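Local coordinates for ethylbenzene dehydrogenase alpha-subunit (Aromatoleum aromaticum, PDB 2IVF), which belongs to the molybdopterin oxidoreductase family and binds a molybdenum atom, an iron/sulfur cluster, MGD and MD1, at residues W481-D486 with S772-S778; T525-I531 with K803-T807. All blocks are in the same frame, centred on the assembly; numbering follows the deposited sequence.

Contact 1 (W481-D486 with S772-S778)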
ATOM      1  N   TRP A 481      19.031  -5.473   2.781  1.00 25.30           N
ATOM      2  CA  TRP A 481      19.336  -6.086   1.502  1.00 26.29           C
ATOM      3  C   TRP A 481      20.170  -7.349   1.674  1.00 26.54           C
ATOM      4  O   TRP A 481      20.846  -7.764   0.769  1.00 25.92           O
ATOM      5  CB  TRP A 481      20.076  -5.033   0.692  1.00 28.79           C
ATOM      6  CG  TRP A 481      19.956  -5.135  -0.765  1.00 30.78           C
ATOM      7  CD1 TRP A 481      20.965  -5.020  -1.673  1.00 34.73           C
ATOM      8  CD2 TRP A 481      18.763  -5.336  -1.516  1.00 33.69           C
ATOM      9  NE1 TRP A 481      20.473  -5.150  -2.947  1.00 35.92           N
ATOM     10  CE2 TRP A 481      19.121  -5.345  -2.872  1.00 34.63           C
ATOM     11  CE3 TRP A 481      17.428  -5.508  -1.178  1.00 33.70           C
ATOM     12  CZ2 TRP A 481      18.207  -5.535  -3.865  1.00 34.14           C
ATOM     13  CZ3 TRP A 481      16.511  -5.680  -2.182  1.00 33.23           C
ATOM     14  CH2 TRP A 481      16.901  -5.693  -3.505  1.00 35.14           C
ATOM     15  N   ALA A 482      20.184  -7.902   2.876  1.00 26.24           N
ATOM     16  CA  ALA A 482      20.753  -9.217   3.138  1.00 26.67           C
ATOM     17  C   ALA A 482      19.601 -10.220   3.099  1.00 28.24           C
ATOM     18  O   ALA A 482      18.595 -10.042   3.764  1.00 27.05           O
ATOM     19  CB  ALA A 482      21.429  -9.234   4.486  1.00 25.43           C
ATOM     20  N   TYR A 483      19.733 -11.275   2.308  1.00 28.08           N
ATOM     21  CA  TYR A 483      18.708 -12.308   2.309  1.00 30.42           C
ATOM     22  C   TYR A 483      19.235 -13.604   1.730  1.00 30.55           C
ATOM     23  O   TYR A 483      20.232 -13.578   1.019  1.00 28.58           O
ATOM     24  CB  TYR A 483      17.498 -11.855   1.497  1.00 32.74           C
ATOM     25  CG  TYR A 483      17.789 -11.270   0.121  1.00 34.88           C
ATOM     26  CD1 TYR A 483      17.900 -12.079  -1.018  1.00 37.39           C
ATOM     27  CD2 TYR A 483      17.898  -9.882  -0.043  1.00 35.88           C
ATOM     28  CE1 TYR A 483      18.154 -11.502  -2.298  1.00 36.62           C
ATOM     29  CE2 TYR A 483      18.139  -9.302  -1.291  1.00 36.98           C
ATOM     30  CZ  TYR A 483      18.282 -10.103  -2.413  1.00 37.59           C
ATOM     31  OH  TYR A 483      18.506  -9.439  -3.599  1.00 39.10           O
ATOM     32  N   SER A 484      18.572 -14.709   2.047  1.00 30.81           N
ATOM     33  CA  SER A 484      18.910 -15.978   1.444  1.00 31.39           C
ATOM     34  C   SER A 484      17.972 -16.177   0.305  1.00 30.71           C
ATOM     35  O   SER A 484      16.763 -16.218   0.511  1.00 31.80           O
ATOM     36  CB  SER A 484      18.655 -17.121   2.392  1.00 31.61           C
ATOM     37  OG  SER A 484      19.024 -18.331   1.755  1.00 35.21           O
ATOM     38  N   ASP A 485      18.511 -16.384  -0.872  1.00 31.16           N
ATOM     39  CA  ASP A 485      17.709 -16.760  -1.998  1.00 30.18           C
ATOM     40  C   ASP A 485      18.107 -18.167  -2.455  1.00 29.20           C
ATOM     41  O   ASP A 485      17.788 -18.568  -3.553  1.00 26.88           O
ATOM     42  CB  ASP A 485      17.846 -15.711  -3.101  1.00 32.15           C
ATOM     43  CG  ASP A 485      19.241 -15.633  -3.681  1.00 35.37           C
ATOM     44  OD1 ASP A 485      20.160 -16.347  -3.201  1.00 36.90           O
ATOM     45  OD2 ASP A 485      19.404 -14.826  -4.628  1.00 39.13           O
ATOM     46  N   ASP A 486      18.736 -18.933  -1.562  1.00 28.61           N
ATOM     47  CA  ASP A 486      19.198 -20.287  -1.879  1.00 28.06           C
ATOM     48  C   ASP A 486      18.064 -21.161  -2.421  1.00 27.18           C
ATOM     49  O   ASP A 486      18.249 -21.948  -3.376  1.00 26.66           O
ATOM     50  CB  ASP A 486      19.829 -20.949  -0.642  1.00 28.69           C
ATOM     51  CG  ASP A 486      21.098 -20.242  -0.182  1.00 29.42           C
ATOM     52  OD1 ASP A 486      21.098 -19.001  -0.179  1.00 37.45           O
ATOM     53  OD2 ASP A 486      22.079 -20.901   0.189  1.00 29.42           O
ATOM     54  N   SER A 772      20.098 -18.315   9.144  1.00 23.41           N
ATOM     55  CA  SER A 772      21.314 -17.845   8.473  1.00 24.73           C
ATOM     56  C   SER A 772      20.946 -17.210   7.140  1.00 24.71           C
ATOM     57  O   SER A 772      19.794 -17.292   6.710  1.00 23.63           O
ATOM     58  CB  SER A 772      22.290 -18.983   8.228  1.00 25.80           C
ATOM     59  OG  SER A 772      21.957 -19.681   7.077  1.00 27.90           O
ATOM     60  N   MET A 773      21.937 -16.568   6.510  1.00 23.66           N
ATOM     61  CA  MET A 773      21.765 -15.960   5.218  1.00 24.87           C
ATOM     62  C   MET A 773      22.049 -16.950   4.067  1.00 25.01           C
ATOM     63  O   MET A 773      22.134 -16.527   2.903  1.00 26.57           O
ATOM     64  CB  MET A 773      22.716 -14.734   5.080  1.00 24.80           C
ATOM     65  CG  MET A 773      22.432 -13.537   5.974  1.00 25.56           C
ATOM     66  SD  MET A 773      20.809 -12.896   5.768  1.00 28.69           S
ATOM     67  CE  MET A 773      20.703 -11.851   7.215  1.00 28.44           C
ATOM     68  N   GLY A 774      22.185 -18.229   4.378  1.00 25.08           N
ATOM     69  CA  GLY A 774      22.404 -19.257   3.364  1.00 24.07           C
ATOM     70  C   GLY A 774      23.829 -19.215   2.870  1.00 24.11           C
ATOM     71  O   GLY A 774      24.720 -18.848   3.609  1.00 23.18           O
ATOM     72  N   THR A 775      24.040 -19.557   1.598  1.00 23.94           N
ATOM     73  CA  THR A 775      25.389 -19.795   1.063  1.00 23.68           C
ATOM     74  C   THR A 775      25.773 -18.773  -0.019  1.00 24.08           C
ATOM     75  O   THR A 775      26.868 -18.857  -0.579  1.00 24.49           O
ATOM     76  CB  THR A 775      25.487 -21.211   0.456  1.00 24.01           C
ATOM     77  OG1 THR A 775      24.500 -21.360  -0.564  1.00 23.17           O
ATOM     78  CG2 THR A 775      25.291 -22.279   1.501  1.00 23.97           C
ATOM     79  N   GLY A 776      24.885 -17.827  -0.313  1.00 23.46           N
ATOM     80  CA  GLY A 776      25.094 -16.881  -1.422  1.00 24.06           C
ATOM     81  C   GLY A 776      25.799 -15.655  -0.906  1.00 24.08           C
ATOM     82  O   GLY A 776      26.365 -15.665   0.188  1.00 24.42           O
ATOM     83  N   VAL A 777      25.737 -14.581  -1.683  1.00 24.86           N
ATOM     84  CA  VAL A 777      26.533 -13.392  -1.408  1.00 24.23           C
ATOM     85  C   VAL A 777      26.222 -12.831  -0.041  1.00 24.39           C
ATOM     86  O   VAL A 777      27.126 -12.453   0.674  1.00 24.39           O
ATOM     87  CB  VAL A 777      26.322 -12.293  -2.496  1.00 25.09           C
ATOM     88  CG1 VAL A 777      27.147 -11.058  -2.159  1.00 26.07           C
ATOM     89  CG2 VAL A 777      26.708 -12.827  -3.869  1.00 23.83           C
ATOM     90  N   SER A 778      24.948 -12.803   0.332  1.00 24.68           N
ATOM     91  CA  SER A 778      24.551 -12.229   1.619  1.00 25.16           C
ATOM     92  C   SER A 778      25.281 -12.820   2.814  1.00 25.71           C
ATOM     93  O   SER A 778      25.496 -12.151   3.810  1.00 26.61           O
ATOM     94  CB  SER A 778      23.056 -12.402   1.838  1.00 24.55           C
ATOM     95  OG  SER A 778      22.290 -11.580   1.009  1.00 23.05           O
TER
HETATM   96  O   HOH W   1      22.277 -14.099  -0.757  1.00 32.91           O
HETATM   97  O   HOH W   2      22.287 -16.799   0.514  1.00 24.84           O
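With CG of D486 anti to its carbonyl carbon (chi1 -65°) and OG1 of T775 set between backbone N and carbonyl carbon (chi1 58°), the carboxylate meets both the amide and the hydroxyl of T775. Two loops of the molybdopterin oxidoreductase fold join here: one leads into helix 486-493, and the other opens with an ST turn, S772 OG accepting from G774 N, before entering helix 777-781. OD2 of D486 is gripped twice, by T775 N at 2.8 Å on the syn lone pair of OD2 and by T775 OG1 at 2.6 Å from above the carboxylate plane. S484 OG donates to D486 OD1 at 2.9 Å, 61° out of that plane, so both oxygens are engaged and the group can hardly rotate. Y490 OH, on the helix that D486 begins, is also hydrogen-bonded to T775 OG1. Farther along, S778 OG donates to Y483 O at 2.9 Å, and a water links that same carbonyl to S778 N. The apolar part is small: M773, bent at chi2, lays CE against A482 CB at 3.9 Å. W481 stacks on H236, and its side chain comes about 6 Å from the molybdenum atom (nearest atoms), so the W481 end of the loop lies near the metal. On one face of the W481 indole, toward the rim, Y483 CE2 sits 3.8 Å above the ring plane.

Contact 2 (T525-I531 with K803-T807)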
ATOM      1  N   THR A 525      39.719 -13.128   1.392  1.00 27.64           N
ATOM      2  CA  THR A 525      38.720 -13.683   2.315  1.00 26.65           C
ATOM      3  C   THR A 525      37.695 -14.543   1.591  1.00 25.75           C
ATOM      4  O   THR A 525      37.555 -14.511   0.359  1.00 24.30           O
ATOM      5  CB  THR A 525      37.951 -12.575   3.011  1.00 26.22           C
ATOM      6  OG1 THR A 525      37.323 -11.764   2.015  1.00 25.78           O
ATOM      7  CG2 THR A 525      38.876 -11.708   3.859  1.00 26.19           C
ATOM      8  N   ASP A 526      36.942 -15.300   2.380  1.00 25.36           N
ATOM      9  CA  ASP A 526      35.819 -16.066   1.848  1.00 24.61           C
ATOM     10  C   ASP A 526      34.901 -15.186   1.010  1.00 24.05           C
ATOM     11  O   ASP A 526      34.433 -15.586  -0.072  1.00 22.65           O
ATOM     12  CB  ASP A 526      35.051 -16.765   2.983  1.00 25.04           C
ATOM     13  CG  ASP A 526      34.787 -15.852   4.194  1.00 27.01           C
ATOM     14  OD1 ASP A 526      34.774 -14.606   4.092  1.00 22.74           O
ATOM     15  OD2 ASP A 526      34.596 -16.416   5.284  1.00 30.74           O
ATOM     16  N   GLU A 527      34.671 -13.975   1.508  1.00 23.16           N
ATOM     17  CA  GLU A 527      33.767 -13.031   0.862  1.00 23.24           C
ATOM     18  C   GLU A 527      34.235 -12.759  -0.560  1.00 22.11           C
ATOM     19  O   GLU A 527      33.442 -12.701  -1.495  1.00 21.54           O
ATOM     20  CB  GLU A 527      33.721 -11.731   1.663  1.00 23.13           C
ATOM     21  CG  GLU A 527      32.842 -10.681   1.035  1.00 24.23           C
ATOM     22  CD  GLU A 527      32.611  -9.466   1.893  1.00 24.77           C
ATOM     23  OE1 GLU A 527      31.661  -8.720   1.539  1.00 24.94           O
ATOM     24  OE2 GLU A 527      33.354  -9.256   2.885  1.00 28.27           O
ATOM     25  N   MET A 528      35.547 -12.672  -0.724  1.00 22.73           N
ATOM     26  CA  MET A 528      36.156 -12.410  -2.031  1.00 23.17           C
ATOM     27  C   MET A 528      36.085 -13.632  -2.955  1.00 23.25           C
ATOM     28  O   MET A 528      35.816 -13.514  -4.165  1.00 23.28           O
ATOM     29  CB  MET A 528      37.600 -11.994  -1.820  1.00 23.48           C
ATOM     30  CG  MET A 528      37.717 -10.669  -1.091  1.00 22.52           C
ATOM     31  SD  MET A 528      39.405 -10.284  -0.673  1.00 23.36           S
ATOM     32  CE  MET A 528      39.148  -9.025   0.553  1.00 24.04           C
ATOM     33  N   GLY A 529      36.293 -14.803  -2.381  1.00 23.15           N
ATOM     34  CA  GLY A 529      36.149 -16.050  -3.123  1.00 24.19           C
ATOM     35  C   GLY A 529      34.734 -16.178  -3.643  1.00 24.59           C
ATOM     36  O   GLY A 529      34.514 -16.564  -4.796  1.00 25.01           O
ATOM     37  N   ASN A 530      33.772 -15.852  -2.795  1.00 25.57           N
ATOM     38  CA  ASN A 530      32.347 -15.911  -3.176  1.00 26.15           C
ATOM     39  C   ASN A 530      31.980 -14.949  -4.323  1.00 26.85           C
ATOM     40  O   ASN A 530      31.255 -15.326  -5.254  1.00 27.37           O
ATOM     41  CB  ASN A 530      31.479 -15.691  -1.947  1.00 26.31           C
ATOM     42  CG  ASN A 530      30.018 -15.532  -2.289  1.00 27.84           C
ATOM     43  OD1 ASN A 530      29.504 -14.411  -2.444  1.00 26.68           O
ATOM     44  ND2 ASN A 530      29.336 -16.666  -2.444  1.00 32.23           N
ATOM     45  N   ILE A 531      32.500 -13.721  -4.282  1.00 27.23           N
ATOM     46  CA  ILE A 531      32.322 -12.760  -5.399  1.00 26.84           C
ATOM     47  C   ILE A 531      32.859 -13.283  -6.752  1.00 26.91           C
ATOM     48  O   ILE A 531      32.196 -13.149  -7.779  1.00 25.49           O
ATOM     49  CB  ILE A 531      33.017 -11.428  -5.096  1.00 26.53           C
ATOM     50  CG1 ILE A 531      32.339 -10.712  -3.918  1.00 26.98           C
ATOM     51  CG2 ILE A 531      32.976 -10.495  -6.293  1.00 27.71           C
ATOM     52  CD1 ILE A 531      33.224  -9.675  -3.322  1.00 26.79           C
ATOM     53  N   LYS A 803      37.851  -7.546   9.988  1.00 22.89           N
ATOM     54  CA  LYS A 803      37.836  -8.178   8.679  1.00 22.89           C
ATOM     55  C   LYS A 803      37.893  -7.120   7.558  1.00 22.48           C
ATOM     56  O   LYS A 803      37.129  -6.135   7.548  1.00 22.21           O
ATOM     57  CB  LYS A 803      36.611  -9.083   8.517  1.00 22.24           C
ATOM     58  CG  LYS A 803      36.713 -10.046   7.354  1.00 22.85           C
ATOM     59  CD  LYS A 803      35.405 -10.837   7.108  1.00 22.47           C
ATOM     60  CE  LYS A 803      35.537 -11.857   5.983  1.00 21.44           C
ATOM     61  NZ  LYS A 803      34.404 -12.849   5.963  1.00 19.96           N
ATOM     62  N   VAL A 804      38.782  -7.364   6.611  1.00 22.50           N
ATOM     63  CA  VAL A 804      38.968  -6.491   5.453  1.00 22.17           C
ATOM     64  C   VAL A 804      37.714  -6.443   4.585  1.00 22.33           C
ATOM     65  O   VAL A 804      36.846  -7.341   4.643  1.00 22.87           O
ATOM     66  CB  VAL A 804      40.226  -6.905   4.595  1.00 22.29           C
ATOM     67  CG1 VAL A 804      41.532  -6.712   5.407  1.00 20.95           C
ATOM     68  CG2 VAL A 804      40.143  -8.350   4.076  1.00 21.97           C
ATOM     69  N   PHE A 805      37.627  -5.393   3.772  1.00 21.48           N
ATOM     70  CA  PHE A 805      36.530  -5.215   2.858  1.00 21.39           C
ATOM     71  C   PHE A 805      36.972  -5.654   1.488  1.00 21.46           C
ATOM     72  O   PHE A 805      38.155  -5.523   1.150  1.00 20.76           O
ATOM     73  CB  PHE A 805      36.149  -3.742   2.769  1.00 21.90           C
ATOM     74  CG  PHE A 805      35.474  -3.224   3.967  1.00 21.85           C
ATOM     75  CD1 PHE A 805      36.206  -2.810   5.072  1.00 22.03           C
ATOM     76  CD2 PHE A 805      34.106  -3.149   3.996  1.00 21.09           C
ATOM     77  CE1 PHE A 805      35.553  -2.287   6.189  1.00 22.23           C
ATOM     78  CE2 PHE A 805      33.447  -2.661   5.095  1.00 23.99           C
ATOM     79  CZ  PHE A 805      34.173  -2.222   6.190  1.00 23.37           C
ATOM     80  N   PRO A 806      36.028  -6.192   0.685  1.00 21.89           N
ATOM     81  CA  PRO A 806      36.426  -6.611  -0.653  1.00 21.91           C
ATOM     82  C   PRO A 806      36.526  -5.437  -1.651  1.00 21.92           C
ATOM     83  O   PRO A 806      35.754  -5.352  -2.630  1.00 22.63           O
ATOM     84  CB  PRO A 806      35.343  -7.614  -1.012  1.00 21.27           C
ATOM     85  CG  PRO A 806      34.103  -7.021  -0.372  1.00 22.61           C
ATOM     86  CD  PRO A 806      34.600  -6.504   0.957  1.00 22.36           C
ATOM     87  N   THR A 807      37.486  -4.551  -1.399  1.00 21.24           N
ATOM     88  CA  THR A 807      37.676  -3.342  -2.187  1.00 20.64           C
ATOM     89  C   THR A 807      39.160  -3.247  -2.610  1.00 20.96           C
ATOM     90  O   THR A 807      40.010  -3.920  -2.050  1.00 20.24           O
ATOM     91  CB  THR A 807      37.345  -2.052  -1.390  1.00 21.01           C
ATOM     92  OG1 THR A 807      38.171  -1.953  -0.226  1.00 20.12           O
ATOM     93  CG2 THR A 807      35.906  -1.940  -1.003  1.00 18.80           C
TER
HETATM   94  O   HOH W   3      35.999  -9.648   3.074  1.00 23.71           O
HETATM   95  O   HOH W   4      32.496 -10.947   5.018  1.00 22.74           O
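This is a mostly buried packing contact with a salt bridge at one edge, where the first turns of helix 526-540 rest on the loop 803-807. The extended side chain of K803 reaches to the start of the helix, and its NZ donates to D526 OD1 at 2.6 Å, meeting that oxygen on its syn lone pair. On the way its CE passes T525 CB at 3.9 Å. T525 is the N-cap and forms a capping box with M528, though the bond from M528 N to T525 OG1 is weak. Beside it, V804 CG2 touches T525 CG2 at 3.6 Å and M528 CE at 3.7 Å. P806, at the centre of an inverse gamma turn, presents its ring to three helix side chains: CG lies 3.5 Å from E527 OE1, and CB meets M528 CG and I531 CD1. E527 points to the loop with CG anti to the backbone N (chi1 178°). Its OE2 accepts from two waters, one bonded to V804 O and T525 OG1, the other to K803 NZ, while OE1 forms a salt bridge with K234. Helix 796-800 borders the contact through H798 against E527 and W797 against K803, and helix 777-781 brings Y780 onto D526 and E527.

In the fold
Going from the N terminus, the chain passes 481-486, then 525-531, then returns at 772-778 and finally at 803-807. Contact 1 closes a loop of 285 intervening residues and contact 2 one of 271; since their segments alternate, the two loops cross. Each ties an earlier part of the chain to a much later one. Contact 1 lies on the loop whose W481 end approaches the molybdenum, and joins it to the start of helix 777-781. Contact 2 joins helix 526-540 to the loop after helix 796-800. Their centres are 15 Å apart, and they touch directly where N530 OD1 packs 3.3 Å from V777 CA.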